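Local coordinates for protein aspartate aminotransferase (Rhodobacter sphaeroides, PDB 3NRA) that probably catalyses the pyridoxal 5'-phosphate-dependent transfer of an amino group from L-aspartate to 2-oxoglutarate, giving oxaloacetate and L-glutamate, at residues 223-227 with 308-313; 42-48 with 381-387; 157-162 with 330-335. One frame throughout, in Å; residues are numbered along the deposited sequence.

Contact 1: 223-227 with 308-313; sequences RLRYA and RIARHQ
Leu224 lays its CD2 methyl over one face of the His312 ring, 4.2 Å from the centroid, and the striking feature is how that ring is held: bonded back onto a carbonyl of its own helix. His312 ND1 donates to Arg308 O at 2.9 Å, with the acceptor in the ring plane. The backbone N of His312 reaches the same oxygen from the opposite face of the carbonyl, so a single acceptor serves the helix and fixes the turn of the imidazole. NE2, across the ring, meets Ser385 OG. The other methyl of Leu224, CD1, rests on the aliphatic CG of Arg308 at 3.8 Å.

Ile309 reaches from the helix to the loop beyond the inverse gamma turn centred on Leu224. Ile309 CG2 lies 3.3 Å from Arg225 O and also touches CD1 of Tyr226. The tyrosine ring presents its edge, with Ile309 O and His312 CB near its plane, and its hydroxyl is bonded to Gly337 O. Gln313 slides past the tyrosine in the opposite direction, CB and CG both 3.6 Å from Tyr226 CD1, with amide and ring planes almost perpendicular. Because CG of Gln313 stands opposite its backbone N (chi1 -159°) and the chain then runs extended, the amide leaves the helix and meets the loop. There Gln313 OE1 accepts from Ala227 N at 2.8 Å, fairly straight (160°).

The example illustrates a loop fastened to a helix by one amide and a row of hydrophobic contacts. In this fold-type I aminotransferase the loop follows strand 214-218 of the large sheet, and Arg308, whose NH2 is hydrogen-bonded to Glu53 O, also bonds through NH1 to Thr254 O, next to the cofactor-bearing Lys253.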
loop_
_atom_site.group_PDB
_atom_site.type_symbol
_atom_site.label_atom_id
_atom_site.label_comp_id
_atom_site.label_asym_id
_atom_site.label_seq_id
_atom_site.Cartn_x
_atom_site.Cartn_y
_atom_site.Cartn_z
ATOM N N ARG B 223 21.381 -3.341 -7.626
ATOM C CA ARG B 223 22.107 -4.573 -7.302
ATOM C C ARG B 223 22.408 -5.465 -8.527
ATOM O O ARG B 223 23.370 -6.260 -8.512
ATOM C CB ARG B 223 21.336 -5.376 -6.257
ATOM C CG ARG B 223 22.196 -6.305 -5.488
ATOM C CD ARG B 223 21.405 -7.088 -4.479
ATOM N NE ARG B 223 22.255 -8.090 -3.875
ATOM C CZ ARG B 223 21.831 -9.142 -3.182
ATOM N NH1 ARG B 223 20.548 -9.334 -2.955
ATOM N NH2 ARG B 223 22.710 -9.981 -2.677
ATOM N N LEU B 224 21.587 -5.370 -9.568
ATOM C CA LEU B 224 21.808 -6.173 -10.762
ATOM C C LEU B 224 22.766 -5.434 -11.676
ATOM O O LEU B 224 22.376 -4.954 -12.713
ATOM C CB LEU B 224 20.489 -6.471 -11.478
ATOM C CG LEU B 224 20.578 -7.622 -12.491
ATOM C CD1 LEU B 224 20.434 -8.962 -11.726
ATOM C CD2 LEU B 224 19.514 -7.497 -13.586
ATOM N N ARG B 225 24.038 -5.385 -11.277
ATOM C CA ARG B 225 25.046 -4.503 -11.908
ATOM C C ARG B 225 25.974 -5.357 -12.764
ATOM O O ARG B 225 26.536 -6.326 -12.283
ATOM C CB ARG B 225 25.841 -3.737 -10.828
ATOM C CG ARG B 225 26.998 -2.847 -11.365
ATOM C CD ARG B 225 27.730 -2.065 -10.243
ATOM N NE ARG B 225 28.233 -2.938 -9.174
ATOM C CZ ARG B 225 29.349 -3.676 -9.218
ATOM N NH1 ARG B 225 30.169 -3.650 -10.269
ATOM N NH2 ARG B 225 29.645 -4.459 -8.188
ATOM N N TYR B 226 26.099 -5.008 -14.043
ATOM C CA TYR B 226 26.816 -5.846 -14.989
ATOM C C TYR B 226 28.332 -5.721 -14.827
ATOM O O TYR B 226 28.839 -4.715 -14.322
ATOM C CB TYR B 226 26.357 -5.556 -16.428
ATOM C CG TYR B 226 24.909 -5.948 -16.618
ATOM C CD1 TYR B 226 24.507 -7.271 -16.468
ATOM C CD2 TYR B 226 23.919 -4.977 -16.792
ATOM C CE1 TYR B 226 23.171 -7.633 -16.551
ATOM C CE2 TYR B 226 22.597 -5.321 -16.891
ATOM C CZ TYR B 226 22.221 -6.661 -16.752
ATOM O OH TYR B 226 20.920 -7.009 -16.829
ATOM N N ALA B 227 29.036 -6.793 -15.182
ATOM C CA ALA B 227 30.496 -6.867 -14.994
ATOM C C ALA B 227 31.166 -5.720 -15.731
ATOM O O ALA B 227 30.879 -5.471 -16.898
ATOM C CB ALA B 227 31.038 -8.213 -15.497
ATOM N N ARG B 308 23.260 -14.880 -11.422
ATOM C CA ARG B 308 22.077 -14.185 -11.926
ATOM C C ARG B 308 22.469 -13.023 -12.826
ATOM O O ARG B 308 21.884 -12.837 -13.873
ATOM C CB ARG B 308 21.190 -13.693 -10.786
ATOM C CG ARG B 308 20.082 -12.699 -11.241
ATOM C CD ARG B 308 18.849 -12.775 -10.372
ATOM N NE ARG B 308 18.242 -14.098 -10.418
ATOM C CZ ARG B 308 17.056 -14.393 -9.896
ATOM N NH1 ARG B 308 16.310 -13.444 -9.301
ATOM N NH2 ARG B 308 16.583 -15.626 -10.000
ATOM N N ILE B 309 23.437 -12.229 -12.384
ATOM C CA ILE B 309 23.945 -11.088 -13.172
ATOM C C ILE B 309 24.538 -11.589 -14.478
ATOM O O ILE B 309 24.291 -11.007 -15.521
ATOM C CB ILE B 309 25.047 -10.293 -12.379
ATOM C CG1 ILE B 309 24.433 -9.527 -11.209
ATOM C CG2 ILE B 309 25.819 -9.363 -13.288
ATOM C CD1 ILE B 309 25.471 -9.123 -10.124
ATOM N N ALA B 310 25.284 -12.703 -14.426
ATOM C CA ALA B 310 25.847 -13.285 -15.629
ATOM C C ALA B 310 24.749 -13.764 -16.632
ATOM O O ALA B 310 24.890 -13.583 -17.859
ATOM C CB ALA B 310 26.847 -14.473 -15.268
ATOM N N ARG B 311 23.689 -14.401 -16.128
ATOM C CA ARG B 311 22.629 -14.888 -17.024
ATOM C C ARG B 311 21.911 -13.714 -17.701
ATOM O O ARG B 311 21.626 -13.763 -18.909
ATOM C CB ARG B 311 21.630 -15.748 -16.279
ATOM C CG ARG B 311 22.165 -17.116 -15.842
ATOM C CD ARG B 311 21.037 -18.004 -15.306
ATOM N NE ARG B 311 21.545 -19.082 -14.465
ATOM C CZ ARG B 311 21.896 -18.967 -13.168
ATOM N NH1 ARG B 311 21.783 -17.797 -12.506
ATOM N NH2 ARG B 311 22.352 -20.040 -12.509
ATOM N N HIS B 312 21.667 -12.635 -16.936
ATOM C CA HIS B 312 21.049 -11.442 -17.491
ATOM C C HIS B 312 21.939 -10.705 -18.483
ATOM O O HIS B 312 21.452 -10.112 -19.421
ATOM C CB HIS B 312 20.633 -10.486 -16.380
ATOM C CG HIS B 312 19.378 -10.883 -15.696
ATOM N ND1 HIS B 312 19.342 -11.839 -14.719
ATOM C CD2 HIS B 312 18.110 -10.430 -15.827
ATOM C CE1 HIS B 312 18.103 -11.966 -14.277
ATOM N NE2 HIS B 312 17.339 -11.123 -14.934
ATOM N N GLN B 313 23.249 -10.757 -18.258
ATOM C CA GLN B 313 24.211 -10.074 -19.118
ATOM C C GLN B 313 24.302 -10.785 -20.467
ATOM O O GLN B 313 24.459 -10.146 -21.492
ATOM C CB GLN B 313 25.597 -10.034 -18.447
ATOM C CG GLN B 313 26.535 -8.950 -18.985
ATOM C CD GLN B 313 27.757 -8.696 -18.093
ATOM O OE1 GLN B 313 27.660 -8.636 -16.851
ATOM N NE2 GLN B 313 28.900 -8.508 -18.722
#

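Contact 2: 42-48 with 381-387; sequences VDFSHGD and RLNFSQD
Gln386 turns its amide toward His46, and both ends are employed. Gln386 NE2 gives one hydrogen to His46 O at 2.9 Å and the other to Asn383 O, both acceptors lying near the amide plane. OE1 takes hydrogens from water 1, which accepts from Asp43 N, and from water 5, which also donates to Asp48 OD2 and accepts from Asp387 N. A leucine in place of Gln386 would probably leave the carbonyls of His46 and Asn383 without their common donor and water 5 without one of its acceptors.

Two backbone bonds join the segments: Asn383 N to Phe44 O at 2.7 Å, on an in-plane lone pair, and Asp48 N to Ser385 O at 2.8 Å, the donor nearly in line with the C=O. Phe44 O also accepts from water 2, which accepts from Arg381 NE. The segments run out of the small-domain sheet, in which strands 42-43 and 380-383 flank strand 364-368. In class I aminotransferases an arginine here commonly receives the substrate carboxylate; the bond of Arg381 NH1 to Asn190 OD1 would fit that role, while NH2 bonds weakly to Ser45 O.

Two Asx turns shape the chain: Asp43 OD1 accepts from both N and OG of Ser45, and Asn383 OD1 from Ser385 N, with Asn383 ND2 donating to water 3. Asp48 OD1 accepts from Asp50 N and Ala51 N. The Phe44 ring lies between methyls, Leu382 CD2 3.8 Å from its centroid on one face and Val42 CG1 on the other. His46 stacks on Tyr74 of the second subunit.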
loop_
_atom_site.group_PDB
_atom_site.type_symbol
_atom_site.label_atom_id
_atom_site.label_comp_id
_atom_site.label_asym_id
_atom_site.label_seq_id
_atom_site.Cartn_x
_atom_site.Cartn_y
_atom_site.Cartn_z
ATOM N N VAL B 42 6.024 -13.348 -25.749
ATOM C CA VAL B 42 6.813 -12.831 -24.648
ATOM C C VAL B 42 6.217 -11.525 -24.240
ATOM O O VAL B 42 5.984 -10.649 -25.073
ATOM C CB VAL B 42 8.292 -12.641 -25.036
ATOM C CG1 VAL B 42 9.078 -12.056 -23.873
ATOM C CG2 VAL B 42 8.923 -14.007 -25.470
ATOM N N ASP B 43 5.918 -11.405 -22.957
ATOM C CA ASP B 43 5.462 -10.148 -22.369
ATOM C C ASP B 43 6.665 -9.440 -21.732
ATOM O O ASP B 43 7.065 -9.768 -20.615
ATOM C CB ASP B 43 4.389 -10.446 -21.315
ATOM C CG ASP B 43 3.818 -9.183 -20.676
ATOM O OD1 ASP B 43 4.357 -8.061 -20.899
ATOM O OD2 ASP B 43 2.853 -9.324 -19.925
ATOM N N PHE B 44 7.237 -8.471 -22.451
ATOM C CA PHE B 44 8.406 -7.713 -21.963
ATOM C C PHE B 44 7.994 -6.545 -21.046
ATOM O O PHE B 44 8.856 -5.713 -20.682
ATOM C CB PHE B 44 9.218 -7.111 -23.137
ATOM C CG PHE B 44 9.955 -8.099 -23.962
ATOM C CD1 PHE B 44 11.100 -8.723 -23.471
ATOM C CD2 PHE B 44 9.606 -8.312 -25.292
ATOM C CE1 PHE B 44 11.834 -9.560 -24.255
ATOM C CE2 PHE B 44 10.333 -9.201 -26.073
ATOM C CZ PHE B 44 11.460 -9.811 -25.548
ATOM N N SER B 45 6.704 -6.441 -20.685
ATOM C CA SER B 45 6.257 -5.325 -19.838
ATOM C C SER B 45 6.773 -5.443 -18.405
ATOM O O SER B 45 6.973 -4.444 -17.749
ATOM C CB SER B 45 4.721 -5.166 -19.866
ATOM O OG SER B 45 4.073 -6.187 -19.145
ATOM N N HIS B 46 7.025 -6.669 -17.941
ATOM C CA HIS B 46 7.664 -6.886 -16.631
ATOM C C HIS B 46 8.465 -8.197 -16.597
ATOM O O HIS B 46 8.413 -9.004 -17.549
ATOM C CB HIS B 46 6.605 -6.877 -15.512
ATOM C CG HIS B 46 5.575 -7.941 -15.656
ATOM N ND1 HIS B 46 5.771 -9.229 -15.207
ATOM C CD2 HIS B 46 4.344 -7.922 -16.222
ATOM C CE1 HIS B 46 4.702 -9.956 -15.487
ATOM N NE2 HIS B 46 3.829 -9.191 -16.111
ATOM N N GLY B 47 9.187 -8.413 -15.500
ATOM C CA GLY B 47 10.038 -9.614 -15.344
ATOM C C GLY B 47 9.275 -10.936 -15.232
ATOM O O GLY B 47 8.135 -10.975 -14.749
ATOM N N ASP B 48 9.924 -12.010 -15.680
ATOM C CA ASP B 48 9.357 -13.343 -15.678
ATOM C C ASP B 48 9.983 -14.050 -14.504
ATOM O O ASP B 48 11.175 -14.360 -14.525
ATOM C CB ASP B 48 9.694 -14.055 -16.995
ATOM C CG ASP B 48 9.116 -15.442 -17.083
ATOM O OD1 ASP B 48 8.875 -16.085 -16.040
ATOM O OD2 ASP B 48 8.951 -15.916 -18.222
ATOM N N ARG B 381 10.066 0.243 -24.250
ATOM C CA ARG B 381 10.839 -0.391 -23.192
ATOM C C ARG B 381 10.594 -1.897 -23.197
ATOM O O ARG B 381 9.459 -2.346 -23.364
ATOM C CB ARG B 381 10.494 0.178 -21.815
ATOM C CG ARG B 381 11.568 -0.081 -20.789
ATOM C CD ARG B 381 11.106 0.123 -19.400
ATOM N NE ARG B 381 10.046 -0.834 -19.047
ATOM C CZ ARG B 381 9.275 -0.750 -17.967
ATOM N NH1 ARG B 381 9.466 0.204 -17.072
ATOM N NH2 ARG B 381 8.332 -1.682 -17.750
ATOM N N LEU B 382 11.684 -2.655 -23.006
ATOM C CA LEU B 382 11.643 -4.083 -22.803
ATOM C C LEU B 382 12.192 -4.383 -21.443
ATOM O O LEU B 382 13.259 -3.916 -21.108
ATOM C CB LEU B 382 12.498 -4.779 -23.846
ATOM C CG LEU B 382 11.873 -4.965 -25.237
ATOM C CD1 LEU B 382 11.760 -3.655 -25.952
ATOM C CD2 LEU B 382 12.698 -5.968 -26.075
ATOM N N ASN B 383 11.486 -5.185 -20.662
ATOM C CA ASN B 383 12.108 -5.832 -19.516
ATOM C C ASN B 383 12.610 -7.198 -19.972
ATOM O O ASN B 383 11.806 -8.090 -20.261
ATOM C CB ASN B 383 11.119 -5.956 -18.329
ATOM C CG ASN B 383 11.753 -6.612 -17.091
ATOM O OD1 ASN B 383 12.513 -7.574 -17.208
ATOM N ND2 ASN B 383 11.418 -6.097 -15.899
ATOM N N PHE B 384 13.930 -7.367 -20.023
ATOM C CA PHE B 384 14.519 -8.589 -20.564
ATOM C C PHE B 384 14.881 -9.651 -19.518
ATOM O O PHE B 384 15.559 -10.628 -19.839
ATOM C CB PHE B 384 15.731 -8.275 -21.502
ATOM C CG PHE B 384 16.900 -7.611 -20.820
ATOM C CD1 PHE B 384 17.905 -8.370 -20.223
ATOM C CD2 PHE B 384 17.040 -6.227 -20.853
ATOM C CE1 PHE B 384 19.024 -7.748 -19.621
ATOM C CE2 PHE B 384 18.127 -5.612 -20.280
ATOM C CZ PHE B 384 19.134 -6.386 -19.650
ATOM N N SER B 385 14.362 -9.534 -18.301
ATOM C CA SER B 385 14.444 -10.658 -17.349
ATOM C C SER B 385 13.402 -11.706 -17.736
ATOM O O SER B 385 12.317 -11.792 -17.147
ATOM C CB SER B 385 14.293 -10.190 -15.908
ATOM O OG SER B 385 14.548 -11.255 -15.017
ATOM N N GLN B 386 13.764 -12.481 -18.768
ATOM C CA GLN B 386 12.864 -13.376 -19.486
ATOM C C GLN B 386 13.571 -14.690 -19.717
ATOM O O GLN B 386 14.796 -14.806 -19.490
ATOM C CB GLN B 386 12.497 -12.796 -20.848
ATOM C CG GLN B 386 11.820 -11.400 -20.819
ATOM C CD GLN B 386 10.465 -11.415 -20.149
ATOM O OE1 GLN B 386 9.751 -12.469 -20.125
ATOM N NE2 GLN B 386 10.081 -10.256 -19.571
ATOM N N ASP B 387 12.820 -15.677 -20.204
ATOM C CA ASP B 387 13.423 -16.865 -20.791
ATOM C C ASP B 387 14.361 -16.418 -21.929
ATOM O O ASP B 387 13.953 -15.658 -22.780
ATOM C CB ASP B 387 12.352 -17.811 -21.331
ATOM C CG ASP B 387 12.951 -19.044 -22.022
ATOM O OD1 ASP B 387 13.227 -20.050 -21.323
ATOM O OD2 ASP B 387 13.132 -19.020 -23.264
HETATM O O HOH W 1 6.859 -12.877 -20.905
HETATM O O HOH W 2 8.859 -2.986 -20.406
HETATM O O HOH W 3 9.214 -4.140 -15.094
HETATM O O HOH W 4 12.608 -12.112 -13.425
HETATM O O HOH W 5 9.933 -15.077 -20.398
#

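Contact 3: 157-162 with 330-335; sequences YVSADE and FARTPQ
Glu162 OE2 is gripped by two groups of the facing segment: Thr333 N donates to it at 2.9 Å in a nearly straight bond (169°), and Arg332 NE completes a salt bridge at 3.4 Å. Glu162 OE1, the other oxygen, uses its syn lone pair for Thr333 OG1 at 2.8 Å, so backbone and side chain of one threonine clasp the two ends of the carboxylate. This is a loop-to-loop junction of the fold-type I aminotransferase: the loop after strand 149-154, an outermost strand of the large sheet, meets the one that leads into strand 339-340 of the small-domain sheet. Thr333 OG1 has a second partner in Arg324 NH2.

Arg332 shows how a buried guanidinium can be satisfied largely by carbonyls. Its chain is folded by successive bends (chi2 -69°, chi3 -65°), which bring NH1 to Tyr157 O at 3.0 Å, the oxygen lying in the guanidinium plane. NH2 is bonded to Arg164 O, and Asp161 O lies over one face of the group. On the way, CG and CD of Arg332 pass close to the same Tyr157 carbonyl, and CD lies 3.5 Å from Ser159 O. An ST turn, in which Ser159 OG accepts from Asp161 N, bends the loop around this arginine.

At one end of the contact Gln335 NE2 makes a weak bond to Glu162 O, while Gln335 OE1 accepts from Val195 N. At the other, Phe330 offers one face of its ring to Val158: CG1 of the valine stands almost on the ring normal, 3.9 Å from the centroid of the Phe330 ring.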
loop_
_atom_site.group_PDB
_atom_site.type_symbol
_atom_site.label_atom_id
_atom_site.label_comp_id
_atom_site.label_asym_id
_atom_site.label_seq_id
_atom_site.Cartn_x
_atom_site.Cartn_y
_atom_site.Cartn_z
ATOM N N TYR B 157 20.523 10.729 -23.081
ATOM C CA TYR B 157 21.108 9.380 -23.045
ATOM C C TYR B 157 21.481 8.876 -24.420
ATOM O O TYR B 157 22.242 7.912 -24.524
ATOM C CB TYR B 157 20.134 8.371 -22.376
ATOM C CG TYR B 157 18.879 8.075 -23.188
ATOM C CD1 TYR B 157 17.777 8.932 -23.150
ATOM C CD2 TYR B 157 18.793 6.927 -23.982
ATOM C CE1 TYR B 157 16.630 8.679 -23.925
ATOM C CE2 TYR B 157 17.662 6.663 -24.741
ATOM C CZ TYR B 157 16.586 7.556 -24.715
ATOM O OH TYR B 157 15.482 7.302 -25.461
ATOM N N VAL B 158 20.922 9.489 -25.493
ATOM C CA VAL B 158 21.215 9.031 -26.848
ATOM C C VAL B 158 22.597 9.522 -27.289
ATOM O O VAL B 158 22.780 10.726 -27.666
ATOM C CB VAL B 158 20.143 9.436 -27.877
ATOM C CG1 VAL B 158 20.566 8.968 -29.263
ATOM C CG2 VAL B 158 18.776 8.799 -27.504
ATOM N N SER B 159 23.574 8.606 -27.219
ATOM C CA SER B 159 24.982 8.935 -27.389
ATOM C C SER B 159 25.795 7.646 -27.500
ATOM O O SER B 159 25.494 6.671 -26.829
ATOM C CB SER B 159 25.492 9.726 -26.180
ATOM O OG SER B 159 26.898 10.001 -26.286
ATOM N N ALA B 160 26.840 7.674 -28.322
ATOM C CA ALA B 160 27.868 6.603 -28.349
ATOM C C ALA B 160 28.793 6.633 -27.106
ATOM O O ALA B 160 29.496 5.648 -26.826
ATOM C CB ALA B 160 28.707 6.714 -29.616
ATOM N N ASP B 161 28.813 7.763 -26.395
ATOM C CA ASP B 161 29.573 7.883 -25.133
ATOM C C ASP B 161 28.810 7.203 -24.011
ATOM O O ASP B 161 27.877 7.790 -23.439
ATOM C CB ASP B 161 29.811 9.366 -24.784
ATOM C CG ASP B 161 30.619 9.562 -23.490
ATOM O OD1 ASP B 161 31.049 8.553 -22.854
ATOM O OD2 ASP B 161 30.815 10.737 -23.120
ATOM N N GLU B 162 29.267 6.013 -23.628
ATOM C CA GLU B 162 28.619 5.253 -22.574
ATOM C C GLU B 162 29.330 5.374 -21.188
ATOM O O GLU B 162 29.151 4.534 -20.324
ATOM C CB GLU B 162 28.474 3.771 -23.026
ATOM C CG GLU B 162 27.632 3.634 -24.357
ATOM C CD GLU B 162 26.931 2.260 -24.529
ATOM O OE1 GLU B 162 27.620 1.206 -24.404
ATOM O OE2 GLU B 162 25.713 2.254 -24.863
ATOM N N PHE B 330 18.591 2.474 -32.300
ATOM C CA PHE B 330 19.613 2.833 -31.326
ATOM C C PHE B 330 19.190 2.281 -29.975
ATOM O O PHE B 330 18.010 2.347 -29.623
ATOM C CB PHE B 330 19.752 4.353 -31.226
ATOM C CG PHE B 330 20.540 4.792 -30.062
ATOM C CD1 PHE B 330 21.906 4.921 -30.151
ATOM C CD2 PHE B 330 19.928 4.988 -28.829
ATOM C CE1 PHE B 330 22.639 5.268 -29.055
ATOM C CE2 PHE B 330 20.650 5.313 -27.744
ATOM C CZ PHE B 330 22.007 5.456 -27.842
ATOM N N ALA B 331 20.153 1.795 -29.197
ATOM C CA ALA B 331 19.882 1.407 -27.797
ATOM C C ALA B 331 21.146 1.524 -26.936
ATOM O O ALA B 331 22.193 1.025 -27.326
ATOM C CB ALA B 331 19.349 0.009 -27.745
ATOM N N ARG B 332 21.042 2.197 -25.779
ATOM C CA ARG B 332 22.149 2.239 -24.851
ATOM C C ARG B 332 22.327 0.861 -24.255
ATOM O O ARG B 332 21.335 0.153 -23.994
ATOM C CB ARG B 332 21.927 3.265 -23.706
ATOM C CG ARG B 332 22.202 4.772 -24.101
ATOM C CD ARG B 332 23.664 5.053 -24.340
ATOM N NE ARG B 332 24.438 4.891 -23.120
ATOM C CZ ARG B 332 24.606 5.831 -22.190
ATOM N NH1 ARG B 332 24.080 7.046 -22.340
ATOM N NH2 ARG B 332 25.306 5.553 -21.088
ATOM N N THR B 333 23.580 0.488 -24.024
ATOM C CA THR B 333 23.892 -0.683 -23.216
ATOM C C THR B 333 23.424 -0.462 -21.814
ATOM O O THR B 333 23.897 0.467 -21.159
ATOM C CB THR B 333 25.381 -0.952 -23.168
ATOM O OG1 THR B 333 25.898 -0.978 -24.493
ATOM C CG2 THR B 333 25.671 -2.325 -22.461
ATOM N N PRO B 334 22.501 -1.328 -21.314
ATOM C CA PRO B 334 22.150 -1.250 -19.898
ATOM C C PRO B 334 23.334 -1.615 -19.001
ATOM O O PRO B 334 24.093 -2.515 -19.321
ATOM C CB PRO B 334 21.023 -2.311 -19.749
ATOM C CG PRO B 334 20.621 -2.664 -21.099
ATOM C CD PRO B 334 21.762 -2.408 -21.991
ATOM N N GLN B 335 23.492 -0.884 -17.903
ATOM C CA GLN B 335 24.661 -1.020 -17.026
ATOM C C GLN B 335 24.281 -1.601 -15.655
ATOM O O GLN B 335 25.112 -2.195 -14.968
ATOM C CB GLN B 335 25.333 0.324 -16.878
ATOM C CG GLN B 335 25.996 0.800 -18.198
ATOM C CD GLN B 335 26.329 2.294 -18.219
ATOM O OE1 GLN B 335 25.479 3.152 -17.903
ATOM N NE2 GLN B 335 27.544 2.618 -18.662
#

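Overall arrangement
Followed from the N terminus, the chain shows strict nesting, with no crossing. Residues 42-48 open the outermost loop, which contact 2 closes only at 381-387, near the C-terminal helix. Inside it 157-162 waits for 330-335 to close contact 3, and inside that 223-227 meets 308-313 in contact 1. Contact 2 thus joins the chain where it leaves the first and the last strand, in sequence order, of the small-domain sheet, whereas contacts 1 and 3 tie loops of the large domain to helix 304-324 and to the connection that follows it. The three also meet directly: Tyr226 N probably bonds to Gln335 O, and Phe384 packs against both the Tyr226 hydroxyl and Pro334.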